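Local coordinates for protein protease Do-like 2, chloroplastic (PDB 4FLN) that is a chloroplast serine protease that performs the primary cleavage of photodamaged D1 protein in plant photosystem II, at residues P60-P65 with Y363-G368; T177-G182 with Y229-T234; L240-Y243 with K248-G251; R283-S288 with R355-L360. All coordinates share one frame; numbering follows the deposited sequence.

Contact 1 of 4, residues P60-P65 with Y363-G368; sequences PDYSLP and YHIDGG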
loop_
_atom_site.group_PDB
_atom_site.type_symbol
_atom_site.label_atom_id
_atom_site.label_comp_id
_atom_site.label_asym_id
_atom_site.label_seq_id
_atom_site.Cartn_x
_atom_site.Cartn_y
_atom_site.Cartn_z
ATOM N N PRO B 60 17.934 -23.074 13.830
ATOM C CA PRO B 60 16.858 -23.685 14.612
ATOM C C PRO B 60 15.615 -22.816 14.549
ATOM O O PRO B 60 15.734 -21.606 14.392
ATOM C CB PRO B 60 17.422 -23.664 16.028
ATOM C CG PRO B 60 18.235 -22.425 16.058
ATOM C CD PRO B 60 18.839 -22.279 14.678
ATOM N N ASP B 61 14.441 -23.416 14.675
ATOM C CA ASP B 61 13.213 -22.651 14.794
ATOM C C ASP B 61 13.020 -22.384 16.283
ATOM O O ASP B 61 13.081 -23.310 17.082
ATOM C CB ASP B 61 12.052 -23.471 14.226
ATOM C CG ASP B 61 10.703 -22.776 14.360
ATOM O OD1 ASP B 61 10.214 -22.226 13.352
ATOM O OD2 ASP B 61 10.113 -22.801 15.464
ATOM N N TYR B 62 12.826 -21.131 16.678
ATOM C CA TYR B 62 12.622 -20.823 18.100
ATOM C C TYR B 62 11.185 -21.043 18.570
ATOM O O TYR B 62 10.941 -21.462 19.709
ATOM C CB TYR B 62 13.109 -19.409 18.425
ATOM C CG TYR B 62 14.556 -19.231 18.058
ATOM C CD1 TYR B 62 15.560 -19.406 18.999
ATOM C CD2 TYR B 62 14.924 -18.932 16.756
ATOM C CE1 TYR B 62 16.889 -19.265 18.657
ATOM C CE2 TYR B 62 16.247 -18.789 16.405
ATOM C CZ TYR B 62 17.224 -18.958 17.357
ATOM O OH TYR B 62 18.538 -18.808 16.999
ATOM N N SER B 63 10.246 -20.753 17.677
ATOM C CA SER B 63 8.832 -20.944 17.945
ATOM C C SER B 63 8.571 -22.396 18.300
ATOM O O SER B 63 7.874 -22.693 19.268
ATOM C CB SER B 63 8.014 -20.532 16.725
ATOM O OG SER B 63 8.285 -19.185 16.370
ATOM N N LEU B 64 9.147 -23.300 17.515
ATOM C CA LEU B 64 9.080 -24.730 17.802
ATOM C C LEU B 64 10.507 -25.277 17.945
ATOM O O LEU B 64 11.098 -25.715 16.956
ATOM C CB LEU B 64 8.360 -25.459 16.663
ATOM C CG LEU B 64 7.080 -24.843 16.081
ATOM C CD1 LEU B 64 6.846 -25.327 14.652
ATOM C CD2 LEU B 64 5.869 -25.132 16.958
ATOM N N PRO B 65 11.085 -25.230 19.162
ATOM C CA PRO B 65 12.519 -25.541 19.151
ATOM C C PRO B 65 12.919 -27.009 19.331
ATOM O O PRO B 65 13.965 -27.259 19.932
ATOM C CB PRO B 65 13.009 -24.778 20.378
ATOM C CG PRO B 65 11.849 -24.871 21.335
ATOM C CD PRO B 65 10.609 -24.802 20.489
ATOM N N TYR B 363 20.495 -11.906 22.421
ATOM C CA TYR B 363 20.386 -11.836 20.968
ATOM C C TYR B 363 20.953 -13.077 20.277
ATOM O O TYR B 363 20.451 -13.496 19.239
ATOM C CB TYR B 363 21.069 -10.573 20.436
ATOM C CG TYR B 363 20.362 -9.293 20.829
ATOM C CD1 TYR B 363 19.469 -8.678 19.962
ATOM C CD2 TYR B 363 20.576 -8.709 22.075
ATOM C CE1 TYR B 363 18.810 -7.508 20.320
ATOM C CE2 TYR B 363 19.921 -7.538 22.443
ATOM C CZ TYR B 363 19.038 -6.945 21.559
ATOM O OH TYR B 363 18.382 -5.784 21.907
ATOM N N HIS B 364 22.021 -13.634 20.845
ATOM C CA HIS B 364 22.835 -14.634 20.147
ATOM C C HIS B 364 22.560 -16.133 20.404
ATOM O O HIS B 364 23.041 -16.980 19.651
ATOM C CB HIS B 364 24.324 -14.291 20.343
ATOM C CG HIS B 364 25.254 -15.455 20.183
ATOM N ND1 HIS B 364 25.232 -16.285 19.082
ATOM C CD2 HIS B 364 26.244 -15.921 20.983
ATOM C CE1 HIS B 364 26.161 -17.216 19.215
ATOM N NE2 HIS B 364 26.790 -17.017 20.360
ATOM N N ILE B 365 21.783 -16.465 21.430
ATOM C CA ILE B 365 21.461 -17.872 21.756
ATOM C C ILE B 365 22.658 -18.740 22.161
ATOM O O ILE B 365 22.482 -19.890 22.556
ATOM C CB ILE B 365 20.735 -18.626 20.609
ATOM C CG1 ILE B 365 19.870 -17.684 19.771
ATOM C CG2 ILE B 365 19.928 -19.800 21.165
ATOM C CD1 ILE B 365 20.470 -17.356 18.407
ATOM N N ASP B 366 23.866 -18.193 22.058
ATOM C CA ASP B 366 25.100 -18.962 22.238
ATOM C C ASP B 366 25.296 -19.996 21.129
ATOM O O ASP B 366 26.006 -20.987 21.309
ATOM C CB ASP B 366 25.110 -19.666 23.601
ATOM C CG ASP B 366 24.965 -18.701 24.761
ATOM O OD1 ASP B 366 24.390 -17.610 24.563
ATOM O OD2 ASP B 366 25.425 -19.036 25.875
ATOM N N GLY B 367 24.678 -19.751 19.977
ATOM C CA GLY B 367 24.726 -20.690 18.871
ATOM C C GLY B 367 24.000 -21.971 19.232
ATOM O O GLY B 367 23.472 -22.099 20.335
ATOM N N GLY B 368 23.976 -22.927 18.311
ATOM C CA GLY B 368 23.341 -24.206 18.573
ATOM C C GLY B 368 21.825 -24.135 18.655
ATOM O O GLY B 368 21.189 -23.409 17.891
#

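Contact 2 of 4, residues T177-G182 with Y229-T234; sequences TSYAHG and YVIPTT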
loop_
_atom_site.group_PDB
_atom_site.type_symbol
_atom_site.label_atom_id
_atom_site.label_comp_id
_atom_site.label_asym_id
_atom_site.label_seq_id
_atom_site.Cartn_x
_atom_site.Cartn_y
_atom_site.Cartn_z
ATOM N N THR B 177 29.558 2.641 16.382
ATOM C CA THR B 177 28.236 2.162 15.964
ATOM C C THR B 177 27.960 0.779 16.549
ATOM O O THR B 177 28.726 0.292 17.375
ATOM C CB THR B 177 28.116 2.087 14.428
ATOM O OG1 THR B 177 29.296 1.481 13.886
ATOM C CG2 THR B 177 27.946 3.483 13.830
ATOM N N SER B 178 26.862 0.150 16.131
ATOM C CA SER B 178 26.561 -1.217 16.562
ATOM C C SER B 178 26.770 -2.208 15.419
ATOM O O SER B 178 26.335 -1.960 14.298
ATOM C CB SER B 178 25.133 -1.321 17.100
ATOM O OG SER B 178 24.180 -1.198 16.061
ATOM N N TYR B 179 27.464 -3.312 15.695
ATOM C CA TYR B 179 27.722 -4.326 14.665
ATOM C C TYR B 179 26.702 -5.476 14.612
ATOM O O TYR B 179 26.676 -6.253 13.650
ATOM C CB TYR B 179 29.143 -4.888 14.799
ATOM C CG TYR B 179 30.195 -3.980 14.226
ATOM C CD1 TYR B 179 30.171 -3.624 12.885
ATOM C CD2 TYR B 179 31.210 -3.470 15.023
ATOM C CE1 TYR B 179 31.128 -2.783 12.352
ATOM C CE2 TYR B 179 32.175 -2.629 14.501
ATOM C CZ TYR B 179 32.129 -2.293 13.167
ATOM O OH TYR B 179 33.083 -1.462 12.641
ATOM N N ALA B 180 25.864 -5.569 15.640
ATOM C CA ALA B 180 24.863 -6.624 15.734
ATOM C C ALA B 180 23.680 -6.053 16.487
ATOM O O ALA B 180 23.865 -5.284 17.430
ATOM C CB ALA B 180 25.422 -7.830 16.457
ATOM N N HIS B 181 22.469 -6.430 16.086
ATOM C CA HIS B 181 21.300 -5.694 16.537
ATOM C C HIS B 181 21.267 -5.649 18.058
ATOM O O HIS B 181 21.248 -6.686 18.719
ATOM C CB HIS B 181 20.036 -6.318 15.984
ATOM N N GLY B 182 21.271 -4.431 18.599
ATOM C CA GLY B 182 21.192 -4.198 20.031
ATOM C C GLY B 182 22.317 -4.806 20.855
ATOM O O GLY B 182 22.277 -4.767 22.086
ATOM N N TYR B 229 29.684 0.139 5.100
ATOM C CA TYR B 229 30.281 0.022 6.428
ATOM C C TYR B 229 31.493 -0.895 6.464
ATOM O O TYR B 229 31.579 -1.877 5.730
ATOM C CB TYR B 229 29.243 -0.451 7.431
ATOM C CG TYR B 229 28.135 0.542 7.600
ATOM C CD1 TYR B 229 28.256 1.594 8.502
ATOM C CD2 TYR B 229 26.977 0.450 6.844
ATOM C CE1 TYR B 229 27.247 2.520 8.656
ATOM C CE2 TYR B 229 25.963 1.367 6.992
ATOM C CZ TYR B 229 26.103 2.401 7.898
ATOM O OH TYR B 229 25.092 3.317 8.046
ATOM N N VAL B 230 32.440 -0.565 7.330
ATOM C CA VAL B 230 33.651 -1.361 7.445
ATOM C C VAL B 230 34.059 -1.569 8.891
ATOM O O VAL B 230 34.255 -0.611 9.633
ATOM C CB VAL B 230 34.832 -0.715 6.695
ATOM C CG1 VAL B 230 36.097 -1.538 6.903
ATOM C CG2 VAL B 230 34.511 -0.575 5.214
ATOM N N ILE B 231 34.198 -2.825 9.284
ATOM C CA ILE B 231 34.815 -3.145 10.557
ATOM C C ILE B 231 36.311 -2.830 10.476
ATOM O O ILE B 231 37.031 -3.451 9.691
ATOM C CB ILE B 231 34.621 -4.621 10.867
ATOM C CG1 ILE B 231 33.125 -4.947 10.860
ATOM C CG2 ILE B 231 35.264 -4.970 12.203
ATOM C CD1 ILE B 231 32.778 -6.339 10.406
ATOM N N PRO B 232 36.783 -1.852 11.273
ATOM C CA PRO B 232 38.190 -1.429 11.171
ATOM C C PRO B 232 39.203 -2.445 11.701
ATOM O O PRO B 232 38.864 -3.365 12.463
ATOM C CB PRO B 232 38.243 -0.145 12.011
ATOM C CG PRO B 232 37.057 -0.216 12.907
ATOM C CD PRO B 232 36.000 -0.960 12.147
ATOM N N THR B 233 40.450 -2.254 11.278
ATOM C CA THR B 233 41.578 -3.065 11.712
ATOM C C THR B 233 41.662 -3.226 13.226
ATOM O O THR B 233 41.930 -4.319 13.725
ATOM C CB THR B 233 42.896 -2.445 11.228
ATOM O OG1 THR B 233 42.947 -2.521 9.809
ATOM C CG2 THR B 233 44.097 -3.183 11.809
ATOM N N THR B 234 41.448 -2.136 13.957
ATOM C CA THR B 234 41.583 -2.174 15.410
ATOM C C THR B 234 40.609 -3.152 16.074
ATOM O O THR B 234 40.974 -3.853 17.016
ATOM C CB THR B 234 41.467 -0.771 16.035
ATOM O OG1 THR B 234 40.128 -0.292 15.907
ATOM C CG2 THR B 234 42.389 0.192 15.313
#

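Contact 3 of 4, residues L240-Y243 with K248-G251; sequences LTDY and KYTG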
loop_
_atom_site.group_PDB
_atom_site.type_symbol
_atom_site.label_atom_id
_atom_site.label_comp_id
_atom_site.label_asym_id
_atom_site.label_seq_id
_atom_site.Cartn_x
_atom_site.Cartn_y
_atom_site.Cartn_z
ATOM N N LEU B 240 41.670 -10.893 16.945
ATOM C CA LEU B 240 42.746 -11.848 16.737
ATOM C C LEU B 240 43.553 -12.099 18.009
ATOM O O LEU B 240 43.830 -13.248 18.338
ATOM C CB LEU B 240 43.650 -11.420 15.580
ATOM C CG LEU B 240 42.970 -11.399 14.211
ATOM C CD1 LEU B 240 43.934 -10.899 13.138
ATOM C CD2 LEU B 240 42.411 -12.776 13.858
ATOM N N THR B 241 43.933 -11.042 18.725
ATOM C CA THR B 241 44.723 -11.248 19.938
ATOM C C THR B 241 43.864 -11.905 21.016
ATOM O O THR B 241 44.354 -12.718 21.802
ATOM C CB THR B 241 45.445 -9.960 20.468
ATOM O OG1 THR B 241 44.988 -9.642 21.788
ATOM C CG2 THR B 241 45.228 -8.779 19.558
ATOM N N ASP B 242 42.576 -11.575 21.031
ATOM C CA ASP B 242 41.658 -12.254 21.927
ATOM C C ASP B 242 41.837 -13.752 21.698
ATOM O O ASP B 242 42.025 -14.522 22.636
ATOM C CB ASP B 242 40.216 -11.821 21.652
ATOM C CG ASP B 242 39.217 -12.421 22.633
ATOM O OD1 ASP B 242 38.004 -12.146 22.499
ATOM O OD2 ASP B 242 39.631 -13.173 23.537
ATOM N N TYR B 243 41.815 -14.146 20.430
ATOM C CA TYR B 243 41.886 -15.551 20.045
ATOM C C TYR B 243 43.245 -16.188 20.335
ATOM O O TYR B 243 43.314 -17.330 20.792
ATOM C CB TYR B 243 41.524 -15.697 18.563
ATOM C CG TYR B 243 41.520 -17.111 18.048
ATOM C CD1 TYR B 243 40.729 -18.088 18.639
ATOM C CD2 TYR B 243 42.286 -17.466 16.953
ATOM C CE1 TYR B 243 40.718 -19.387 18.158
ATOM C CE2 TYR B 243 42.288 -18.756 16.468
ATOM C CZ TYR B 243 41.502 -19.712 17.070
ATOM O OH TYR B 243 41.506 -20.995 16.574
ATOM N N LYS B 248 39.881 -18.680 22.202
ATOM C CA LYS B 248 38.422 -18.630 22.060
ATOM C C LYS B 248 37.964 -17.179 22.211
ATOM O O LYS B 248 38.716 -16.330 22.689
ATOM C CB LYS B 248 37.725 -19.523 23.087
ATOM C CG LYS B 248 37.822 -19.026 24.517
ATOM C CD LYS B 248 37.152 -19.993 25.482
ATOM C CE LYS B 248 37.213 -19.494 26.921
ATOM N NZ LYS B 248 36.606 -20.470 27.882
ATOM N N TYR B 249 36.738 -16.891 21.798
ATOM C CA TYR B 249 36.266 -15.509 21.755
ATOM C C TYR B 249 35.719 -15.069 23.115
ATOM O O TYR B 249 34.759 -15.641 23.614
ATOM C CB TYR B 249 35.196 -15.370 20.664
ATOM C CG TYR B 249 34.529 -14.023 20.615
ATOM C CD1 TYR B 249 35.183 -12.928 20.060
ATOM C CD2 TYR B 249 33.247 -13.840 21.120
ATOM C CE1 TYR B 249 34.588 -11.693 20.008
ATOM C CE2 TYR B 249 32.641 -12.597 21.079
ATOM C CZ TYR B 249 33.318 -11.526 20.518
ATOM O OH TYR B 249 32.733 -10.281 20.460
ATOM N N THR B 250 36.363 -14.082 23.732
ATOM C CA THR B 250 35.915 -13.559 25.024
ATOM C C THR B 250 35.147 -12.245 24.924
ATOM O O THR B 250 34.663 -11.717 25.924
ATOM C CB THR B 250 37.090 -13.386 26.000
ATOM O OG1 THR B 250 38.092 -12.563 25.392
ATOM C CG2 THR B 250 37.695 -14.735 26.342
ATOM N N GLY B 251 35.055 -11.705 23.718
ATOM C CA GLY B 251 34.244 -10.526 23.483
ATOM C C GLY B 251 34.821 -9.185 23.897
ATOM O O GLY B 251 35.992 -9.068 24.249
#

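Contact 4 of 4, residues R283-S288 with R355-L360; sequences RVEPTS and RPRVHL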
loop_
_atom_site.group_PDB
_atom_site.type_symbol
_atom_site.label_atom_id
_atom_site.label_comp_id
_atom_site.label_asym_id
_atom_site.label_seq_id
_atom_site.Cartn_x
_atom_site.Cartn_y
_atom_site.Cartn_z
ATOM N N ARG B 283 22.280 4.567 36.334
ATOM C CA ARG B 283 21.981 3.196 36.717
ATOM C C ARG B 283 23.218 2.328 36.511
ATOM O O ARG B 283 24.071 2.636 35.676
ATOM C CB ARG B 283 20.812 2.644 35.896
ATOM C CG ARG B 283 19.689 2.059 36.724
ATOM C CD ARG B 283 18.570 3.071 36.945
ATOM N NE ARG B 283 18.174 3.192 38.351
ATOM C CZ ARG B 283 17.166 2.532 38.915
ATOM N NH1 ARG B 283 16.437 1.678 38.205
ATOM N NH2 ARG B 283 16.890 2.726 40.198
ATOM N N VAL B 284 23.305 1.244 37.276
ATOM C CA VAL B 284 24.386 0.275 37.150
ATOM C C VAL B 284 23.800 -1.121 36.965
ATOM O O VAL B 284 22.741 -1.435 37.508
ATOM C CB VAL B 284 25.276 0.268 38.405
ATOM C CG1 VAL B 284 25.970 1.593 38.563
ATOM C CG2 VAL B 284 24.438 -0.018 39.635
ATOM N N GLU B 285 24.485 -1.954 36.195
ATOM C CA GLU B 285 24.094 -3.351 36.056
ATOM C C GLU B 285 24.550 -4.200 37.249
ATOM O O GLU B 285 25.735 -4.264 37.568
ATOM C CB GLU B 285 24.640 -3.937 34.758
ATOM C CG GLU B 285 23.781 -3.665 33.543
ATOM C CD GLU B 285 24.417 -4.176 32.267
ATOM O OE1 GLU B 285 24.800 -5.371 32.222
ATOM O OE2 GLU B 285 24.547 -3.375 31.314
ATOM N N PRO B 286 23.595 -4.873 37.901
ATOM C CA PRO B 286 23.859 -5.715 39.073
ATOM C C PRO B 286 24.863 -6.829 38.823
ATOM O O PRO B 286 25.494 -7.261 39.778
ATOM C CB PRO B 286 22.487 -6.320 39.381
ATOM C CG PRO B 286 21.520 -5.346 38.817
ATOM C CD PRO B 286 22.163 -4.834 37.564
ATOM N N THR B 287 25.012 -7.301 37.588
ATOM C CA THR B 287 25.954 -8.391 37.344
ATOM C C THR B 287 27.353 -7.909 37.020
ATOM O O THR B 287 28.253 -8.722 36.840
ATOM C CB THR B 287 25.506 -9.376 36.229
ATOM O OG1 THR B 287 25.676 -8.778 34.936
ATOM C CG2 THR B 287 24.063 -9.828 36.443
ATOM N N SER B 288 27.538 -6.594 36.964
ATOM C CA SER B 288 28.840 -6.019 36.625
ATOM C C SER B 288 29.574 -5.565 37.888
ATOM O O SER B 288 28.940 -5.225 38.890
ATOM C CB SER B 288 28.691 -4.854 35.652
ATOM O OG SER B 288 28.370 -3.660 36.339
ATOM N N ARG B 355 33.532 -6.501 32.119
ATOM C CA ARG B 355 33.155 -7.731 31.441
ATOM C C ARG B 355 32.134 -7.442 30.351
ATOM O O ARG B 355 31.483 -6.397 30.372
ATOM C CB ARG B 355 32.643 -8.777 32.437
ATOM C CG ARG B 355 33.711 -9.243 33.415
ATOM C CD ARG B 355 33.804 -10.763 33.478
ATOM N NE ARG B 355 34.980 -11.277 32.779
ATOM C CZ ARG B 355 36.040 -11.810 33.379
ATOM N NH1 ARG B 355 36.075 -11.911 34.694
ATOM N NH2 ARG B 355 37.064 -12.248 32.661
ATOM N N PRO B 356 32.022 -8.353 29.375
ATOM C CA PRO B 356 31.033 -8.233 28.303
ATOM C C PRO B 356 29.631 -8.158 28.879
ATOM O O PRO B 356 29.381 -8.716 29.939
ATOM C CB PRO B 356 31.218 -9.527 27.502
ATOM C CG PRO B 356 32.086 -10.400 28.322
ATOM C CD PRO B 356 32.903 -9.512 29.176
ATOM N N ARG B 357 28.737 -7.457 28.195
ATOM C CA ARG B 357 27.378 -7.283 28.683
ATOM C C ARG B 357 26.699 -8.626 28.927
ATOM O O ARG B 357 26.867 -9.563 28.146
ATOM C CB ARG B 357 26.563 -6.468 27.686
ATOM C CG ARG B 357 25.421 -5.712 28.316
ATOM C CD ARG B 357 25.257 -4.344 27.674
ATOM N NE ARG B 357 24.366 -3.501 28.461
ATOM C CZ ARG B 357 23.043 -3.507 28.339
ATOM N NH1 ARG B 357 22.466 -4.310 27.458
ATOM N NH2 ARG B 357 22.296 -2.709 29.092
ATOM N N VAL B 358 25.937 -8.707 30.018
ATOM C CA VAL B 358 25.093 -9.864 30.311
ATOM C C VAL B 358 23.648 -9.566 29.884
ATOM O O VAL B 358 22.973 -8.726 30.481
ATOM C CB VAL B 358 25.121 -10.199 31.818
ATOM C CG1 VAL B 358 24.118 -11.293 32.160
ATOM C CG2 VAL B 358 26.522 -10.597 32.245
ATOM N N HIS B 359 23.174 -10.257 28.852
ATOM C CA HIS B 359 21.857 -9.976 28.292
ATOM C C HIS B 359 20.777 -10.913 28.829
ATOM O O HIS B 359 20.759 -12.097 28.507
ATOM C CB HIS B 359 21.908 -10.107 26.775
ATOM C CG HIS B 359 22.624 -8.990 26.093
ATOM N ND1 HIS B 359 22.025 -7.777 25.825
ATOM C CD2 HIS B 359 23.885 -8.907 25.604
ATOM C CE1 HIS B 359 22.889 -6.989 25.210
ATOM N NE2 HIS B 359 24.025 -7.650 25.064
ATOM N N LEU B 360 19.856 -10.377 29.618
ATOM C CA LEU B 360 18.793 -11.186 30.211
ATOM C C LEU B 360 17.998 -11.894 29.123
ATOM O O LEU B 360 17.710 -13.085 29.217
ATOM C CB LEU B 360 17.877 -10.307 31.052
ATOM C CG LEU B 360 16.607 -10.982 31.553
ATOM C CD1 LEU B 360 16.966 -12.200 32.380
ATOM C CD2 LEU B 360 15.747 -9.996 32.352
#

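Contact 1 of 4, residues P60-P65 with Y363-G368
Apolar packing between Tyr62 and Ile365 carries most of this contact. The two side chains approach from opposite directions. On the tyrosine, the outer end of the ring does the touching: Tyr62 CE1 lies 3.6 Å from Ile365 CG1. The second branch of the isoleucine, Ile365 CG2, sits at the edge of the Tyr62 ring, in its plane, 4.0 Å from Tyr62 CE1. The very close approach of Ile365 CD1 to the hydroxyl is doubtful in the model. Tyr62 CG stands anti to the carbonyl carbon (chi1 -57°), which sends the ring out toward 363-368. A smaller van der Waals contact joins the ring of Pro60 to the backbone of Gly368, with Pro60 CG 3.6 Å from Gly368 O. His364 to Gly367 form a type I' beta turn, closed by a bond of 3.2 Å from Gly367 N to His364 O, and it presents Ile365 near its tip. In 60-65, Asp61 OD2 accepts from Leu64 N in an Asx motif, though the modelled length is doubtful. Further polar bonds come from helix 385-391, where Glu390 accepts from the backbone N of Tyr62 and of Ser63. The contact joins a loop of the protease domain, between strands 50-57 and 72-82, to the chain that leads into the second PDZ domain. Helix 385-391 of that PDZ domain packs on both partners: Pro386 touches Tyr62 and Ile365, and Leu387 touches Tyr62. With an alanine here, the ring of Tyr62 would be gone, and Ile365 would probably lose its apolar partner in 60-65 while a gap opened beside Pro386 and Leu387.

Contact 2 of 4, residues T177-G182 with Y229-T234
Tyr179 reaches across to Ile231 and Pro232, and its long axis runs obliquely to both side chains. The outer half of the ring makes the contact. Tyr179 CE1 lies 3.3 Å from Ile231 CG1, which comes in neither squarely over the face nor at the edge. Pro232 CD and Val230 O sit instead at the ring edge, near its plane, around the hydroxyl end. Pro232 CD is 4.2 Å from Tyr179 CZ. With CG1 anti to the carbonyl carbon (chi1 -57°), Ile231 turns this branch toward the tyrosine ring. The whole arrangement belongs to the second six-stranded antiparallel barrel of the chymotrypsin-like protease domain. Tyr179 lies near the end of strand 165-178, and its partners end strand 228-232. Pro232 then takes the N-cap position of helix 233-246. Strand 185-191 runs between the two in the sheet. It also supplies the polar partner of the tyrosine, because Tyr179 OH is hydrogen-bonded to Leu187 O. That bond would hold the hydroxyl end in this buried setting. The side chain of Ile231 lies about 5 Å from that of Asp122, a member of the charge relay system by similarity.

Contact 3 of 4, residues L240-Y243 with K248-G251
The chain leaves helix 233-246 and doubles back beside its last turn, so that the CA atoms of Tyr243 and Lys248 come within 5.1 Å. Asp242 then reaches from the helix to the returning loop. Its CG is anti to the backbone N (chi1 -176°), which carries the carboxylate toward 250-251. Asp242 OD1 takes the backbone N of Thr250 at 2.8 Å. This donor comes from the syn side, 20° out of the carboxylate plane, and the bond is moderately bent, at 147°. A weak bond from Gly251 N also ends on Asp242 OD1, at 3.2 Å. OD2 accepts from Thr250 OG1, but the modelled length is too short to be trusted. A further weak bond joins Thr250 N to OD2. OD1 is thus gripped by one sound and one weak bond from the loop, while the hold on OD2 is less certain. Together they are likely to limit rotation of the buried carboxylate. The neighbouring amide would also probably stabilise its negative charge. Tyr243 touches the loop more lightly, with Tyr243 CD1 3.7 Å from Lys248 N. In the loop, Gly251 N lies over the centre of one face of the Tyr249 ring, 3.5 Å above it. Helix 233-246 is the C-terminal helix of the protease domain, and 248-251 begins the chain toward the first PDZ domain. Phe332, from a loop of that PDZ domain, packs on Asp242, while Ala333 touches Thr250. Tyr249 OH is hydrogen-bonded to Asp120, and both Tyr243 and Tyr249 pack on strand 110-118 of the first barrel.

Contact 4 of 4, residues R283-S288 with R355-L360
A salt bridge between Glu285 and Arg357, with a packing contact beside it, joins the end of a strand of the first PDZ domain to the linker that runs on to the second. Glu285 OE2 lies 2.9 Å from Arg357 NE. The hydrogen bond in this pair is weak, since its N-H...O angle is only 118°. The two side chains meet at about a right angle, and the carboxylate and guanidinium planes stand 89° apart. This is not the flat, two-pronged pairing of the two groups. One oxygen does the work, with Arg357 NH2 also 3.2 Å from Glu285 OE2. Glu285 is extended beyond CG, and this carries its carboxylate across to the arginine. The glutamate starts a type I beta turn, Glu285 to Ser288, which follows strand 279-284. Glu285 O accepts twice, from Ser288 N and from Ser288 OG. Ser288 OG arrives in the carbonyl plane, on a lone pair of Glu285 O, at 3.0 Å. The turn also presents Thr287, whose OG1 touches Val358 CG2 at 3.4 Å. Within the linker, Arg357 CG lies 4.0 Å above one face of the His359 ring, toward its rim. A bound peptide completes the surroundings. One of its aromatic side chains makes a cation-pi contact with Arg357, and Glu285 also packs on an aromatic side chain of the peptide. A leucine in place of Arg357 would probably leave Glu285 without its opposite charge in this contact and deprive the peptide's aromatic side chain of its cationic partner.

How the contacts relate
The four contacts lie 16 to 23 Å apart, centre to centre. Contact 1 spans the longest stretch of chain and encloses the other three, which follow in series as contacts 2, 3 and 4. Contacts 2 and 3 share helix 233-246 of the protease domain, while contact 3 leads from it toward the first PDZ domain. Contact 4 ties that PDZ domain to the linker, which runs on directly into 363-368 of contact 1. The linker segments also touch other contacts: Tyr363 packs on His181, His359 on Gly182, and Pro356 on Thr250. The set thus marks where protease domain, linker and both PDZ domains meet.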